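Local coordinates for protein ochratoxinase (Aspergillus niger, PDB 4C65) that releases C-terminal amino acids, preferably aromatic ones such as phenylalanine, as a zinc-dependent carboxypeptidase, and degrades the mycotoxin ochratoxin A, at residues Leu263-Glu271 against Leu313-Tyr321; Ile282-Val290 against Thr330-Ala338. All coordinates share one frame; numbering follows the deposited sequence.

Contact 1. Residues Leu263-Glu271 against Leu313-Tyr321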
loop_
_atom_site.group_PDB
_atom_site.type_symbol
_atom_site.label_atom_id
_atom_site.label_comp_id
_atom_site.label_asym_id
_atom_site.label_seq_id
_atom_site.Cartn_x
_atom_site.Cartn_y
_atom_site.Cartn_z
ATOM N N LEU A 263 37.203 13.577 0.646
ATOM C CA LEU A 263 37.272 12.134 0.513
ATOM C C LEU A 263 37.645 11.538 1.835
ATOM O O LEU A 263 38.547 12.056 2.525
ATOM C CB LEU A 263 38.307 11.729 -0.532
ATOM C CG LEU A 263 38.074 12.295 -1.916
ATOM C CD1 LEU A 263 39.240 11.908 -2.816
ATOM C CD2 LEU A 263 36.758 11.826 -2.504
ATOM N N GLU A 264 37.002 10.423 2.166
ATOM C CA GLU A 264 37.276 9.741 3.415
ATOM C C GLU A 264 38.020 8.422 3.197
ATOM O O GLU A 264 37.753 7.725 2.220
ATOM C CB GLU A 264 35.976 9.515 4.168
ATOM C CG GLU A 264 34.932 10.570 3.917
ATOM C CD GLU A 264 35.404 11.851 4.596
ATOM O OE1 GLU A 264 35.721 11.774 5.814
ATOM O OE2 GLU A 264 35.462 12.924 3.941
ATOM N N HIS A 265 38.912 8.104 4.128
ATOM C CA HIS A 265 39.735 6.910 4.096
ATOM C C HIS A 265 40.806 7.002 3.024
ATOM O O HIS A 265 42.006 7.003 3.331
ATOM C CB HIS A 265 38.891 5.632 3.927
ATOM C CG HIS A 265 37.610 5.655 4.698
ATOM N ND1 HIS A 265 37.575 5.777 6.067
ATOM C CD2 HIS A 265 36.324 5.618 4.291
ATOM C CE1 HIS A 265 36.322 5.811 6.473
ATOM N NE2 HIS A 265 35.541 5.703 5.414
ATOM N N VAL A 266 40.368 7.043 1.772
ATOM C CA VAL A 266 41.231 7.257 0.625
ATOM C C VAL A 266 42.383 6.274 0.601
ATOM O O VAL A 266 43.487 6.606 0.179
ATOM C CB VAL A 266 41.767 8.699 0.559
ATOM C CG1 VAL A 266 41.742 9.180 -0.878
ATOM C CG2 VAL A 266 40.938 9.661 1.396
ATOM N N SER A 267 42.089 5.034 0.961
ATOM C CA SER A 267 43.110 4.014 1.209
ATOM C C SER A 267 44.078 3.709 0.060
ATOM O O SER A 267 45.191 3.253 0.313
ATOM C CB SER A 267 42.434 2.712 1.659
ATOM O OG SER A 267 41.613 2.961 2.780
ATOM N N TYR A 268 43.665 3.909 -1.190
ATOM C CA TYR A 268 44.545 3.596 -2.326
ATOM C C TYR A 268 44.938 4.849 -3.104
ATOM O O TYR A 268 45.185 4.799 -4.306
ATOM C CB TYR A 268 43.895 2.517 -3.236
ATOM C CG TYR A 268 43.903 1.162 -2.597
ATOM C CD1 TYR A 268 44.992 0.301 -2.750
ATOM C CD2 TYR A 268 42.859 0.758 -1.797
ATOM C CE1 TYR A 268 45.017 -0.937 -2.130
ATOM C CE2 TYR A 268 42.883 -0.466 -1.161
ATOM C CZ TYR A 268 43.962 -1.307 -1.333
ATOM O OH TYR A 268 43.954 -2.517 -0.701
ATOM N N ALA A 269 44.969 5.979 -2.410
ATOM C CA ALA A 269 45.483 7.205 -2.997
ATOM C C ALA A 269 46.944 7.017 -3.330
ATOM O O ALA A 269 47.714 6.548 -2.506
ATOM C CB ALA A 269 45.319 8.363 -2.045
ATOM N N ASP A 270 47.317 7.365 -4.551
ATOM C CA ASP A 270 48.699 7.284 -4.994
ATOM C C ASP A 270 49.078 8.645 -5.538
ATOM O O ASP A 270 48.318 9.602 -5.365
ATOM C CB ASP A 270 48.853 6.213 -6.065
ATOM C CG ASP A 270 47.946 6.435 -7.253
ATOM O OD1 ASP A 270 47.259 7.472 -7.334
ATOM O OD2 ASP A 270 47.920 5.541 -8.134
ATOM N N GLU A 271 50.236 8.745 -6.190
ATOM C CA GLU A 271 50.718 10.026 -6.681
ATOM C C GLU A 271 49.687 10.750 -7.539
ATOM O O GLU A 271 49.468 11.938 -7.353
ATOM C CB GLU A 271 52.041 9.886 -7.416
ATOM C CG GLU A 271 52.625 11.253 -7.706
ATOM C CD GLU A 271 53.948 11.273 -8.465
ATOM O OE1 GLU A 271 54.700 10.267 -8.558
ATOM O OE2 GLU A 271 54.266 12.357 -9.014
ATOM N N LEU A 313 45.383 -3.693 3.075
ATOM C CA LEU A 313 44.655 -2.426 2.979
ATOM C C LEU A 313 45.173 -1.410 4.006
ATOM O O LEU A 313 45.348 -0.257 3.680
ATOM C CB LEU A 313 43.149 -2.647 3.167
ATOM C CG LEU A 313 42.243 -1.423 2.947
ATOM C CD1 LEU A 313 40.863 -1.876 2.492
ATOM C CD2 LEU A 313 42.127 -0.551 4.202
ATOM N N ALA A 314 45.412 -1.856 5.235
ATOM C CA ALA A 314 46.024 -1.013 6.270
ATOM C C ALA A 314 47.368 -0.433 5.821
ATOM O O ALA A 314 47.596 0.743 5.989
ATOM C CB ALA A 314 46.194 -1.797 7.562
ATOM N N ASP A 315 48.207 -1.249 5.178
ATOM C CA ASP A 315 49.484 -0.783 4.627
ATOM C C ASP A 315 49.320 0.225 3.513
ATOM O O ASP A 315 49.964 1.274 3.545
ATOM C CB ASP A 315 50.328 -1.944 4.100
ATOM C CG ASP A 315 50.728 -2.895 5.190
ATOM O OD1 ASP A 315 50.479 -2.559 6.340
ATOM O OD2 ASP A 315 51.201 -4.003 4.928
ATOM N N SER A 316 48.468 -0.074 2.534
ATOM C CA SER A 316 48.157 0.888 1.475
ATOM C C SER A 316 47.641 2.184 2.050
ATOM O O SER A 316 48.064 3.263 1.644
ATOM C CB SER A 316 47.105 0.349 0.532
ATOM O OG SER A 316 47.487 -0.932 0.082
ATOM N N HIS A 317 46.714 2.072 2.996
ATOM C CA HIS A 317 46.120 3.238 3.648
ATOM C C HIS A 317 47.192 4.098 4.317
ATOM O O HIS A 317 47.151 5.324 4.213
ATOM C CB HIS A 317 45.065 2.802 4.674
ATOM C CG HIS A 317 44.398 3.940 5.375
ATOM N ND1 HIS A 317 44.935 4.533 6.496
ATOM C CD2 HIS A 317 43.251 4.600 5.114
ATOM C CE1 HIS A 317 44.153 5.515 6.895
ATOM N NE2 HIS A 317 43.120 5.578 6.071
ATOM N N LEU A 318 48.155 3.457 4.974
ATOM C CA LEU A 318 49.249 4.165 5.633
ATOM C C LEU A 318 50.092 4.911 4.596
ATOM O O LEU A 318 50.368 6.098 4.780
ATOM C CB LEU A 318 50.128 3.204 6.441
ATOM C CG LEU A 318 51.262 3.859 7.252
ATOM C CD1 LEU A 318 50.688 4.793 8.309
ATOM C CD2 LEU A 318 52.183 2.808 7.870
ATOM N N LYS A 319 50.499 4.220 3.519
ATOM C CA LYS A 319 51.306 4.846 2.449
ATOM C C LYS A 319 50.571 5.990 1.805
ATOM O O LYS A 319 51.159 7.038 1.552
ATOM C CB LYS A 319 51.647 3.879 1.323
ATOM C CG LYS A 319 52.596 2.743 1.657
ATOM C CD LYS A 319 53.022 1.991 0.371
ATOM C CE LYS A 319 53.802 0.731 0.697
ATOM N NZ LYS A 319 54.985 0.445 -0.187
ATOM N N ALA A 320 49.279 5.793 1.556
ATOM C CA ALA A 320 48.447 6.820 0.949
ATOM C C ALA A 320 48.440 8.079 1.802
ATOM O O ALA A 320 48.563 9.196 1.283
ATOM C CB ALA A 320 47.035 6.295 0.724
ATOM N N TYR A 321 48.249 7.894 3.105
ATOM C CA TYR A 321 48.191 9.004 4.065
ATOM C C TYR A 321 49.521 9.732 4.130
ATOM O O TYR A 321 49.578 10.950 4.003
ATOM C CB TYR A 321 47.822 8.476 5.464
ATOM C CG TYR A 321 47.376 9.508 6.495
ATOM C CD1 TYR A 321 46.984 10.808 6.127
ATOM C CD2 TYR A 321 47.291 9.158 7.843
ATOM C CE1 TYR A 321 46.561 11.730 7.083
ATOM C CE2 TYR A 321 46.860 10.069 8.803
ATOM C CZ TYR A 321 46.486 11.341 8.424
ATOM O OH TYR A 321 46.062 12.223 9.377
HETATM O O HOH W 1 48.713 3.772 -1.200
#
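S267 lies against H317 at the heart of this contact, where the loop that follows strand 262-263 drops onto helix 304-327. Their CA atoms approach to 4.0 Å, close enough for the loop backbone to lie directly on the helix. S267 OG sits at the edge of the H317 imidazole, in its plane, 3.3 Å from CD2; its hydrogen bond goes to ND1 of H247, so the approach to the ring is packing. H317 reaches this spot because CG is anti to its backbone N (chi1 -179°), and NE2 then runs on to bond A286 O. The backbone carbonyl of H265, a residue whose side chain is a ligand of the second zinc, lies 3.2 Å from H317 CD2, oblique to the ring. Next to this, A320 presents its methyl to the carbonyls of V266, S267 and A269, the closest being A269 O at 3.3 Å from A320 CB, and A269 CB adds an apolar touch. No direct hydrogen bond spans the two segments.

The looser, more open side belongs to Y268 and S316. The tyrosine ring receives S316 CB over one face, a CH-pi contact of 4.1 Å to the centroid and 28° off the normal, while its OH end reaches L313. S316 OG turns back to bond A312 O in its own helix. One water bridges this side, giving hydrogens to A269 O (3.2 Å) and S316 O (3.0 Å); it joins two carbonyls that could not bond each other directly.

The loop starts at the end of a strand of the TIM barrel and leads into helix 271-280, with D270 at its N-cap. V266 packs on I252 of helix 249-258, while A314, directed away from the loop, meets I291 and L295 of helix 288-297, and H317 also touches I291.

Contact 2. Residues Ile282-Val290 against Thr330-Ala338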
loop_
_atom_site.group_PDB
_atom_site.type_symbol
_atom_site.label_atom_id
_atom_site.label_comp_id
_atom_site.label_asym_id
_atom_site.label_seq_id
_atom_site.Cartn_x
_atom_site.Cartn_y
_atom_site.Cartn_z
ATOM N N ILE A 282 40.639 19.306 -3.008
ATOM C CA ILE A 282 39.850 18.269 -2.400
ATOM C C ILE A 282 40.466 17.885 -1.066
ATOM O O ILE A 282 41.661 17.649 -0.977
ATOM C CB ILE A 282 39.757 17.044 -3.306
ATOM C CG1 ILE A 282 39.232 17.463 -4.691
ATOM C CG2 ILE A 282 38.850 15.976 -2.677
ATOM C CD1 ILE A 282 39.213 16.356 -5.733
ATOM N N LEU A 283 39.622 17.806 -0.035
ATOM C CA LEU A 283 40.083 17.544 1.311
ATOM C C LEU A 283 40.313 16.050 1.524
ATOM O O LEU A 283 39.519 15.226 1.058
ATOM C CB LEU A 283 39.078 18.058 2.325
ATOM C CG LEU A 283 39.511 18.046 3.791
ATOM C CD1 LEU A 283 40.667 19.012 4.017
ATOM C CD2 LEU A 283 38.343 18.443 4.650
ATOM N N TYR A 284 41.401 15.722 2.245
ATOM C CA TYR A 284 41.776 14.358 2.579
ATOM C C TYR A 284 41.500 14.117 4.061
ATOM O O TYR A 284 42.097 14.767 4.920
ATOM C CB TYR A 284 43.259 14.145 2.301
ATOM C CG TYR A 284 43.764 12.698 2.228
ATOM C CD1 TYR A 284 43.828 11.892 3.353
ATOM C CD2 TYR A 284 44.252 12.175 1.032
ATOM C CE1 TYR A 284 44.333 10.596 3.288
ATOM C CE2 TYR A 284 44.752 10.883 0.948
ATOM C CZ TYR A 284 44.796 10.091 2.075
ATOM O OH TYR A 284 45.291 8.805 1.990
ATOM N N VAL A 285 40.622 13.162 4.348
ATOM C CA VAL A 285 40.318 12.762 5.704
ATOM C C VAL A 285 40.601 11.280 5.846
ATOM O O VAL A 285 39.810 10.436 5.415
ATOM C CB VAL A 285 38.854 13.058 6.035
ATOM C CG1 VAL A 285 38.546 12.690 7.481
ATOM C CG2 VAL A 285 38.559 14.526 5.766
ATOM N N ALA A 286 41.710 10.961 6.503
ATOM C CA ALA A 286 42.232 9.591 6.506
ATOM C C ALA A 286 41.431 8.593 7.366
ATOM O O ALA A 286 41.293 7.442 6.990
ATOM C CB ALA A 286 43.699 9.606 6.928
ATOM N N THR A 287 40.899 9.062 8.493
ATOM C CA THR A 287 40.297 8.203 9.535
ATOM C C THR A 287 41.177 7.012 9.882
ATOM O O THR A 287 40.751 5.869 9.823
ATOM C CB THR A 287 38.856 7.745 9.195
ATOM O OG1 THR A 287 38.870 6.821 8.113
ATOM C CG2 THR A 287 37.981 8.925 8.802
ATOM N N ARG A 288 42.416 7.295 10.273
ATOM C CA ARG A 288 43.381 6.246 10.560
ATOM C C ARG A 288 42.981 5.465 11.792
ATOM O O ARG A 288 43.345 4.300 11.917
ATOM C CB ARG A 288 44.800 6.827 10.710
ATOM C CG ARG A 288 45.910 5.799 10.960
ATOM C CD ARG A 288 46.082 4.820 9.815
ATOM N NE ARG A 288 47.002 3.749 10.156
ATOM C CZ ARG A 288 47.398 2.790 9.309
ATOM N NH1 ARG A 288 46.933 2.738 8.064
ATOM N NH2 ARG A 288 48.249 1.869 9.710
ATOM N N SER A 289 42.213 6.088 12.686
ATOM C CA SER A 289 41.739 5.410 13.910
ATOM C C SER A 289 41.030 4.097 13.608
ATOM O O SER A 289 41.265 3.087 14.261
ATOM C CB SER A 289 40.795 6.300 14.711
ATOM O OG SER A 289 41.508 7.298 15.415
ATOM N N VAL A 290 40.165 4.112 12.614
ATOM C CA VAL A 290 39.399 2.953 12.279
ATOM C C VAL A 290 40.272 1.789 11.805
ATOM O O VAL A 290 40.023 0.619 12.134
ATOM C CB VAL A 290 38.309 3.397 11.285
ATOM C CG1 VAL A 290 38.435 2.802 9.890
ATOM C CG2 VAL A 290 36.919 3.187 11.854
ATOM N N THR A 330 45.807 19.004 1.159
ATOM C CA THR A 330 45.177 19.596 2.320
ATOM C C THR A 330 44.431 18.524 3.135
ATOM O O THR A 330 43.571 17.820 2.598
ATOM C CB THR A 330 44.166 20.657 1.905
ATOM O OG1 THR A 330 44.808 21.628 1.096
ATOM C CG2 THR A 330 43.566 21.327 3.123
ATOM N N ILE A 331 44.763 18.416 4.414
ATOM C CA ILE A 331 44.278 17.341 5.236
ATOM C C ILE A 331 43.474 17.870 6.407
ATOM O O ILE A 331 43.782 18.917 6.968
ATOM C CB ILE A 331 45.468 16.493 5.723
ATOM C CG1 ILE A 331 46.096 15.807 4.516
ATOM C CG2 ILE A 331 45.040 15.427 6.728
ATOM C CD1 ILE A 331 47.575 15.665 4.640
ATOM N N ALA A 332 42.428 17.135 6.769
ATOM C CA ALA A 332 41.717 17.371 8.019
ATOM C C ALA A 332 41.559 16.040 8.724
ATOM O O ALA A 332 41.727 14.972 8.115
ATOM C CB ALA A 332 40.376 18.016 7.780
ATOM N N LEU A 333 41.282 16.099 10.020
ATOM C CA LEU A 333 41.244 14.897 10.840
ATOM C C LEU A 333 39.815 14.438 11.103
ATOM O O LEU A 333 38.925 15.244 11.378
ATOM C CB LEU A 333 41.958 15.104 12.191
ATOM C CG LEU A 333 43.441 15.418 12.110
ATOM C CD1 LEU A 333 44.068 15.343 13.484
ATOM C CD2 LEU A 333 44.182 14.479 11.170
ATOM N N GLY A 334 39.624 13.119 11.012
ATOM C CA GLY A 334 38.366 12.472 11.311
ATOM C C GLY A 334 38.668 11.129 11.883
ATOM O O GLY A 334 39.660 10.512 11.530
ATOM N N THR A 335 37.781 10.657 12.751
ATOM C CA THR A 335 38.019 9.437 13.534
ATOM C C THR A 335 37.169 8.248 13.082
ATOM O O THR A 335 37.589 7.088 13.179
ATOM C CB THR A 335 37.761 9.746 15.016
ATOM O OG1 THR A 335 38.566 10.863 15.398
ATOM C CG2 THR A 335 38.135 8.566 15.901
ATOM N N ASP A 336 35.976 8.551 12.575
ATOM C CA ASP A 336 34.953 7.565 12.249
ATOM C C ASP A 336 34.478 6.871 13.513
ATOM O O ASP A 336 34.662 5.676 13.698
ATOM C CB ASP A 336 35.456 6.568 11.216
ATOM C CG ASP A 336 34.320 5.861 10.473
ATOM O OD1 ASP A 336 33.165 5.864 10.929
ATOM O OD2 ASP A 336 34.604 5.283 9.419
ATOM N N THR A 337 33.848 7.641 14.378
ATOM C CA THR A 337 33.383 7.131 15.663
ATOM C C THR A 337 32.114 7.869 16.115
ATOM O O THR A 337 31.702 8.855 15.520
ATOM C CB THR A 337 34.514 7.288 16.704
ATOM O OG1 THR A 337 34.198 6.557 17.885
ATOM C CG2 THR A 337 34.727 8.747 17.045
ATOM N N ALA A 338 31.498 7.369 17.179
ATOM C CA ALA A 338 30.341 8.017 17.793
ATOM C C ALA A 338 30.781 9.253 18.558
ATOM O O ALA A 338 31.903 9.321 19.051
ATOM C CB ALA A 338 29.642 7.042 18.751
HETATM O O HOH W 2 44.074 19.321 -1.249
HETATM O O HOH W 3 43.023 12.903 8.069
HETATM O O HOH W 4 41.780 11.763 9.874
#
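Y284 and I331 pair as parallel strand neighbours, their CA atoms 4.7 Å apart. Y284 N donates to T330 O and A332 N to Y284 O, each bond 3.0 Å long. These strands, 283-285 and 331-332, are adjacent staves of the twisted TIM barrel, and the helical chain between them makes a beta-alpha-beta crossover. On one face L283, with CG anti to its backbone N (chi1 -171°), bends its tip toward the second strand, laying CD2 against the A332 methyl at 3.8 Å. V285 continues this face, its CG1 packed on the N and CA of G334. The opposite face carries Y284 CB against I331 CG1.

Past the strands the pairing gives way to looser links. A water accepts from both T287 N and G334 N, bridging two donors, and G334 O receives the CA-H of T287 at 3.1 Å between CA and O. T287 OG1 is hydrogen-bonded to its neighbour A286 O and to ND1 of the zinc ligand H265, a second-shell arrangement. Beyond it S289 CB and OG lie against T335 CG2, their hydroxyls turned to E346 and D67 respectively. The active-site residue D336 is directed toward 282-290; its OD1 makes a weak bond to H71 ND1, while its CB rests 3.7 Å from V290 CG2.

Overall arrangement
From the N terminus, the chain leaves strand 262-263 through 263-271, passes helix 271-280, and enters 282-290, the first side of contact 2. It then runs through helix 288-297 into helix 304-327, where 313-321 packs on the earlier loop and closes contact 1; 330-338 follows and closes contact 2. The two loops therefore cross, their segments alternating, with centres about 11 Å apart. Strand 283-285 stands between strands 262-263 and 331-332 in the barrel sheet, and Y284 OH packs against the A320-Y321 backbone of the helix. Contact 1 joins helix to strand-end loop on the outer layer; contact 2 joins strand to strand nearer the chain's centre.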